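Local coordinates for protein probable alginate O-acetylase AlgJ (Pseudomonas putida, PDB 4O8V) that probably transfers acetyl groups to the O-2 and O-3 positions of mannuronate residues of alginate, as part of an inner membrane complex, at residues T121-L135 / S218-L231. Numbering follows the deposited sequence.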
loop_
_atom_site.group_PDB
_atom_site.type_symbol
_atom_site.label_atom_id
_atom_site.label_comp_id
_atom_site.label_asym_id
_atom_site.label_seq_id
_atom_site.Cartn_x
_atom_site.Cartn_y
_atom_site.Cartn_z
ATOM N N THR A 121 0.958 1.694 11.906
ATOM C CA THR A 121 1.375 0.808 10.822
ATOM C C THR A 121 1.831 1.565 9.576
ATOM O O THR A 121 2.540 1.011 8.736
ATOM C CB THR A 121 0.232 -0.148 10.382
ATOM O OG1 THR A 121 -0.855 0.634 9.884
ATOM C CG2 THR A 121 -0.223 -1.007 11.550
ATOM N N HIS A 122 1.417 2.820 9.434
ATOM C CA HIS A 122 1.498 3.465 8.120
ATOM C C HIS A 122 2.773 4.250 7.844
ATOM O O HIS A 122 3.474 4.687 8.753
ATOM C CB HIS A 122 0.301 4.397 7.928
ATOM C CG HIS A 122 -1.007 3.666 7.891
ATOM N ND1 HIS A 122 -1.874 3.627 8.962
ATOM C CD2 HIS A 122 -1.572 2.913 6.915
ATOM C CE1 HIS A 122 -2.931 2.897 8.637
ATOM N NE2 HIS A 122 -2.766 2.441 7.405
ATOM N N TRP A 123 3.060 4.453 6.563
ATOM C CA TRP A 123 4.081 5.416 6.203
ATOM C C TRP A 123 3.700 6.819 6.672
ATOM O O TRP A 123 2.522 7.158 6.814
ATOM C CB TRP A 123 4.335 5.414 4.687
ATOM C CG TRP A 123 3.101 5.392 3.800
ATOM C CD1 TRP A 123 1.847 5.891 4.073
ATOM C CD2 TRP A 123 3.049 4.878 2.459
ATOM N NE1 TRP A 123 1.016 5.699 2.972
ATOM C CE2 TRP A 123 1.731 5.079 1.977
ATOM C CE3 TRP A 123 3.987 4.249 1.628
ATOM C CZ2 TRP A 123 1.326 4.669 0.689
ATOM C CZ3 TRP A 123 3.582 3.851 0.343
ATOM C CH2 TRP A 123 2.255 4.054 -0.099
ATOM N N THR A 124 4.725 7.620 6.940
ATOM C CA THR A 124 4.578 9.054 7.130
ATOM C C THR A 124 4.285 9.741 5.806
ATOM O O THR A 124 4.493 9.156 4.740
ATOM C CB THR A 124 5.873 9.689 7.706
ATOM O OG1 THR A 124 6.920 9.584 6.728
ATOM C CG2 THR A 124 6.290 9.012 9.044
ATOM N N PRO A 125 3.814 10.989 5.867
ATOM C CA PRO A 125 3.604 11.704 4.608
ATOM C C PRO A 125 4.874 11.791 3.755
ATOM O O PRO A 125 4.792 11.675 2.531
ATOM C CB PRO A 125 3.158 13.080 5.069
ATOM C CG PRO A 125 2.518 12.825 6.394
ATOM C CD PRO A 125 3.289 11.741 7.022
HETATM N N MSE A 126 6.030 12.000 4.384
HETATM C CA MSE A 126 7.265 11.987 3.619
HETATM C C MSE A 126 7.533 10.608 3.010
HETATM O O MSE A 126 7.997 10.513 1.865
HETATM C CB MSE A 126 8.449 12.430 4.490
HETATM C CG MSE A 126 9.730 12.606 3.712
HETATM SE SE MSE A 126 10.889 11.013 3.760
HETATM C CE MSE A 126 11.618 11.198 5.572
ATOM N N GLY A 127 7.232 9.547 3.762
ATOM C CA GLY A 127 7.438 8.197 3.272
ATOM C C GLY A 127 6.561 7.900 2.061
ATOM O O GLY A 127 6.995 7.305 1.067
ATOM N N ALA A 128 5.308 8.316 2.150
ATOM C CA ALA A 128 4.373 8.092 1.045
ATOM C C ALA A 128 4.797 8.906 -0.190
ATOM O O ALA A 128 4.626 8.494 -1.327
ATOM C CB ALA A 128 2.946 8.437 1.481
ATOM N N GLU A 129 5.399 10.059 0.042
ATOM C CA GLU A 129 5.802 10.920 -1.049
ATOM C C GLU A 129 6.985 10.292 -1.802
ATOM O O GLU A 129 7.047 10.348 -3.034
ATOM C CB GLU A 129 6.148 12.311 -0.501
ATOM C CG GLU A 129 6.651 13.298 -1.538
ATOM C CD GLU A 129 7.054 14.610 -0.901
ATOM O OE1 GLU A 129 8.165 14.686 -0.331
ATOM O OE2 GLU A 129 6.242 15.554 -0.940
ATOM N N VAL A 130 7.929 9.716 -1.058
ATOM C CA VAL A 130 9.031 8.967 -1.648
ATOM C C VAL A 130 8.506 7.824 -2.525
ATOM O O VAL A 130 8.959 7.652 -3.674
ATOM C CB VAL A 130 9.973 8.418 -0.551
ATOM C CG1 VAL A 130 10.983 7.444 -1.143
ATOM C CG2 VAL A 130 10.674 9.576 0.135
ATOM N N ALA A 131 7.522 7.086 -2.010
ATOM C CA ALA A 131 6.901 5.994 -2.775
ATOM C C ALA A 131 6.240 6.541 -4.042
ATOM O O ALA A 131 6.449 6.013 -5.148
ATOM C CB ALA A 131 5.885 5.224 -1.910
ATOM N N ALA A 132 5.466 7.612 -3.912
ATOM C CA ALA A 132 4.843 8.224 -5.098
ATOM C C ALA A 132 5.875 8.669 -6.127
ATOM O O ALA A 132 5.657 8.532 -7.340
ATOM C CB ALA A 132 3.970 9.409 -4.701
ATOM N N GLN A 133 6.998 9.214 -5.673
ATOM C CA GLN A 133 7.999 9.640 -6.624
ATOM C C GLN A 133 8.628 8.455 -7.359
ATOM O O GLN A 133 8.913 8.560 -8.566
ATOM C CB GLN A 133 9.089 10.492 -5.942
ATOM C CG GLN A 133 8.655 11.936 -5.795
ATOM C CD GLN A 133 9.487 12.723 -4.808
ATOM O OE1 GLN A 133 10.160 12.154 -3.947
ATOM N NE2 GLN A 133 9.426 14.044 -4.914
ATOM N N ALA A 134 8.891 7.367 -6.641
ATOM C CA ALA A 134 9.442 6.170 -7.266
ATOM C C ALA A 134 8.459 5.629 -8.303
ATOM O O ALA A 134 8.857 5.213 -9.386
ATOM C CB ALA A 134 9.745 5.084 -6.225
ATOM N N LEU A 135 7.184 5.600 -7.944
ATOM C CA LEU A 135 6.179 5.093 -8.868
ATOM C C LEU A 135 6.085 5.999 -10.109
ATOM O O LEU A 135 6.025 5.514 -11.245
ATOM C CB LEU A 135 4.822 4.950 -8.150
ATOM C CG LEU A 135 4.746 3.873 -7.073
ATOM C CD1 LEU A 135 3.492 4.053 -6.189
ATOM C CD2 LEU A 135 4.744 2.490 -7.731
ATOM N N SER A 218 -5.785 1.362 3.674
ATOM C CA SER A 218 -5.679 2.594 4.455
ATOM C C SER A 218 -4.397 3.368 4.144
ATOM O O SER A 218 -4.349 4.585 4.379
ATOM C CB SER A 218 -5.760 2.268 5.957
ATOM O OG SER A 218 -4.792 1.307 6.333
ATOM N N TYR A 219 -3.364 2.706 3.608
ATOM C CA TYR A 219 -2.159 3.451 3.167
ATOM C C TYR A 219 -2.551 4.498 2.124
ATOM O O TYR A 219 -1.963 5.594 2.055
ATOM C CB TYR A 219 -1.070 2.529 2.583
ATOM C CG TYR A 219 -0.275 1.757 3.609
ATOM C CD1 TYR A 219 -0.750 0.542 4.095
ATOM C CD2 TYR A 219 0.949 2.246 4.110
ATOM C CE1 TYR A 219 -0.038 -0.186 5.045
ATOM C CE2 TYR A 219 1.685 1.507 5.071
ATOM C CZ TYR A 219 1.182 0.299 5.526
ATOM O OH TYR A 219 1.865 -0.429 6.475
ATOM N N SER A 220 -3.581 4.175 1.340
ATOM C CA SER A 220 -4.031 5.041 0.242
ATOM C C SER A 220 -5.313 5.783 0.555
ATOM O O SER A 220 -5.559 6.844 -0.005
ATOM C CB SER A 220 -4.264 4.216 -1.039
ATOM O OG SER A 220 -3.055 3.671 -1.527
ATOM N N ALA A 221 -6.164 5.204 1.405
ATOM C CA ALA A 221 -7.458 5.816 1.680
ATOM C C ALA A 221 -7.383 6.938 2.693
ATOM O O ALA A 221 -8.222 7.822 2.697
ATOM C CB ALA A 221 -8.471 4.753 2.171
ATOM N N ASN A 222 -6.405 6.880 3.581
ATOM C CA ASN A 222 -6.333 7.833 4.686
ATOM C C ASN A 222 -5.640 9.140 4.241
ATOM O O ASN A 222 -4.462 9.125 3.892
ATOM C CB ASN A 222 -5.580 7.181 5.879
ATOM C CG ASN A 222 -5.681 7.992 7.145
ATOM O OD1 ASN A 222 -5.777 9.217 7.091
ATOM N ND2 ASN A 222 -5.668 7.308 8.306
ATOM N N PRO A 223 -6.376 10.262 4.258
ATOM C CA PRO A 223 -5.843 11.569 3.860
ATOM C C PRO A 223 -4.571 11.964 4.631
ATOM O O PRO A 223 -3.779 12.766 4.122
ATOM C CB PRO A 223 -6.989 12.537 4.201
ATOM C CG PRO A 223 -8.229 11.696 4.145
ATOM C CD PRO A 223 -7.785 10.356 4.690
ATOM N N HIS A 224 -4.367 11.423 5.828
ATOM C CA HIS A 224 -3.222 11.861 6.640
ATOM C C HIS A 224 -1.877 11.604 5.948
ATOM O O HIS A 224 -0.928 12.350 6.167
ATOM C CB HIS A 224 -3.203 11.163 8.018
ATOM C CG HIS A 224 -4.173 11.720 9.017
ATOM N ND1 HIS A 224 -4.444 13.064 9.140
ATOM C CD2 HIS A 224 -4.906 11.103 9.976
ATOM C CE1 HIS A 224 -5.319 13.252 10.112
ATOM N NE2 HIS A 224 -5.622 12.075 10.630
ATOM N N TRP A 225 -1.778 10.551 5.135
ATOM C CA TRP A 225 -0.491 10.211 4.516
ATOM C C TRP A 225 -0.341 10.917 3.161
ATOM O O TRP A 225 0.737 10.898 2.574
ATOM C CB TRP A 225 -0.326 8.685 4.369
ATOM C CG TRP A 225 -1.016 7.905 5.482
ATOM C CD1 TRP A 225 -1.876 6.836 5.346
ATOM C CD2 TRP A 225 -0.926 8.169 6.895
ATOM N NE1 TRP A 225 -2.307 6.412 6.601
ATOM C CE2 TRP A 225 -1.753 7.227 7.556
ATOM C CE3 TRP A 225 -0.235 9.118 7.662
ATOM C CZ2 TRP A 225 -1.906 7.211 8.945
ATOM C CZ3 TRP A 225 -0.386 9.099 9.039
ATOM C CH2 TRP A 225 -1.219 8.160 9.669
ATOM N N ASN A 226 -1.431 11.537 2.704
ATOM C CA ASN A 226 -1.485 12.302 1.446
ATOM C C ASN A 226 -0.897 11.548 0.254
ATOM O O ASN A 226 -0.260 12.157 -0.612
ATOM C CB ASN A 226 -0.755 13.658 1.589
ATOM C CG ASN A 226 -1.193 14.678 0.526
ATOM O OD1 ASN A 226 -2.379 14.804 0.226
ATOM N ND2 ASN A 226 -0.228 15.375 -0.073
ATOM N N PHE A 227 -1.086 10.227 0.205
ATOM C CA PHE A 227 -0.528 9.451 -0.899
ATOM C C PHE A 227 -1.190 9.826 -2.231
ATOM O O PHE A 227 -0.500 9.926 -3.258
ATOM C CB PHE A 227 -0.671 7.957 -0.630
ATOM C CG PHE A 227 0.035 7.077 -1.630
ATOM C CD1 PHE A 227 1.332 7.350 -2.033
ATOM C CD2 PHE A 227 -0.614 5.955 -2.161
ATOM C CE1 PHE A 227 1.979 6.521 -2.931
ATOM C CE2 PHE A 227 0.035 5.119 -3.052
ATOM C CZ PHE A 227 1.322 5.403 -3.449
ATOM N N LEU A 228 -2.507 10.036 -2.219
ATOM C CA LEU A 228 -3.191 10.490 -3.438
ATOM C C LEU A 228 -2.581 11.787 -3.981
ATOM O O LEU A 228 -2.290 11.914 -5.177
ATOM C CB LEU A 228 -4.686 10.711 -3.183
ATOM C CG LEU A 228 -5.495 11.142 -4.408
ATOM C CD1 LEU A 228 -5.443 10.047 -5.439
ATOM C CD2 LEU A 228 -6.913 11.404 -3.987
ATOM N N GLY A 229 -2.416 12.764 -3.095
ATOM C CA GLY A 229 -1.901 14.055 -3.516
ATOM C C GLY A 229 -0.476 13.904 -4.018
ATOM O O GLY A 229 -0.096 14.522 -5.018
ATOM N N ALA A 230 0.303 13.076 -3.324
ATOM C CA ALA A 230 1.711 12.894 -3.684
ATOM C C ALA A 230 1.814 12.289 -5.097
ATOM O O ALA A 230 2.668 12.676 -5.896
ATOM C CB ALA A 230 2.419 12.023 -2.661
ATOM N N LEU A 231 0.911 11.366 -5.407
ATOM C CA LEU A 231 0.826 10.768 -6.737
ATOM C C LEU A 231 0.416 11.784 -7.812
ATOM O O LEU A 231 1.031 11.837 -8.871
ATOM C CB LEU A 231 -0.173 9.594 -6.743
ATOM C CG LEU A 231 0.318 8.265 -6.176
ATOM C CD1 LEU A 231 -0.832 7.248 -6.033
ATOM C CD2 LEU A 231 1.468 7.735 -7.060
HETATM O O HOH W 1 2.679 12.195 1.062
#
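The imidazole of H122 lies between W225 and T121: the five-membered ring of W225 makes an offset stack on one face (planes at 27°), and OG1 of T121 sits over the centre of the other. W123 O, buried without a hydrogen-bond partner, rests over the same face of W225 as H122, with H224 CB on the other. At the H122 edge are OG of S218 and the ring of Y219, which receives H122 CD2 over its centre in an edge-to-face contact. Y219 points its own edge at one face of W123, CD2 lying 3.6 Å from W123 CE2. In the W123 ring plane, NE1 donates to the backbone O of Y219 (3.1 Å). With CG of W123 between its backbone N and carbonyl carbon (chi1 45°), the indole folds its opposite face over CB of A128 in the first turn of helix 125-135, and CH2 lies over one face of F227, whose other face carries L231 CD1. F227 is a knob among A128, A131, A132 and L135; CB of A132 meets CB of A230 at 3.7 Å, where the axes of helices 125-135 and 227-231 run 37° apart. A leucine in place of W123 would probably leave Y219 O without its indole donor and open a gap between Y219 and F227. H122 NE2 and S218 OG share a 2.6 Å hydrogen bond, and H122 ND1 bonds to D120, consistent with the Ser-His-Asp catalytic triad of an SGNH hydrolase-like domain.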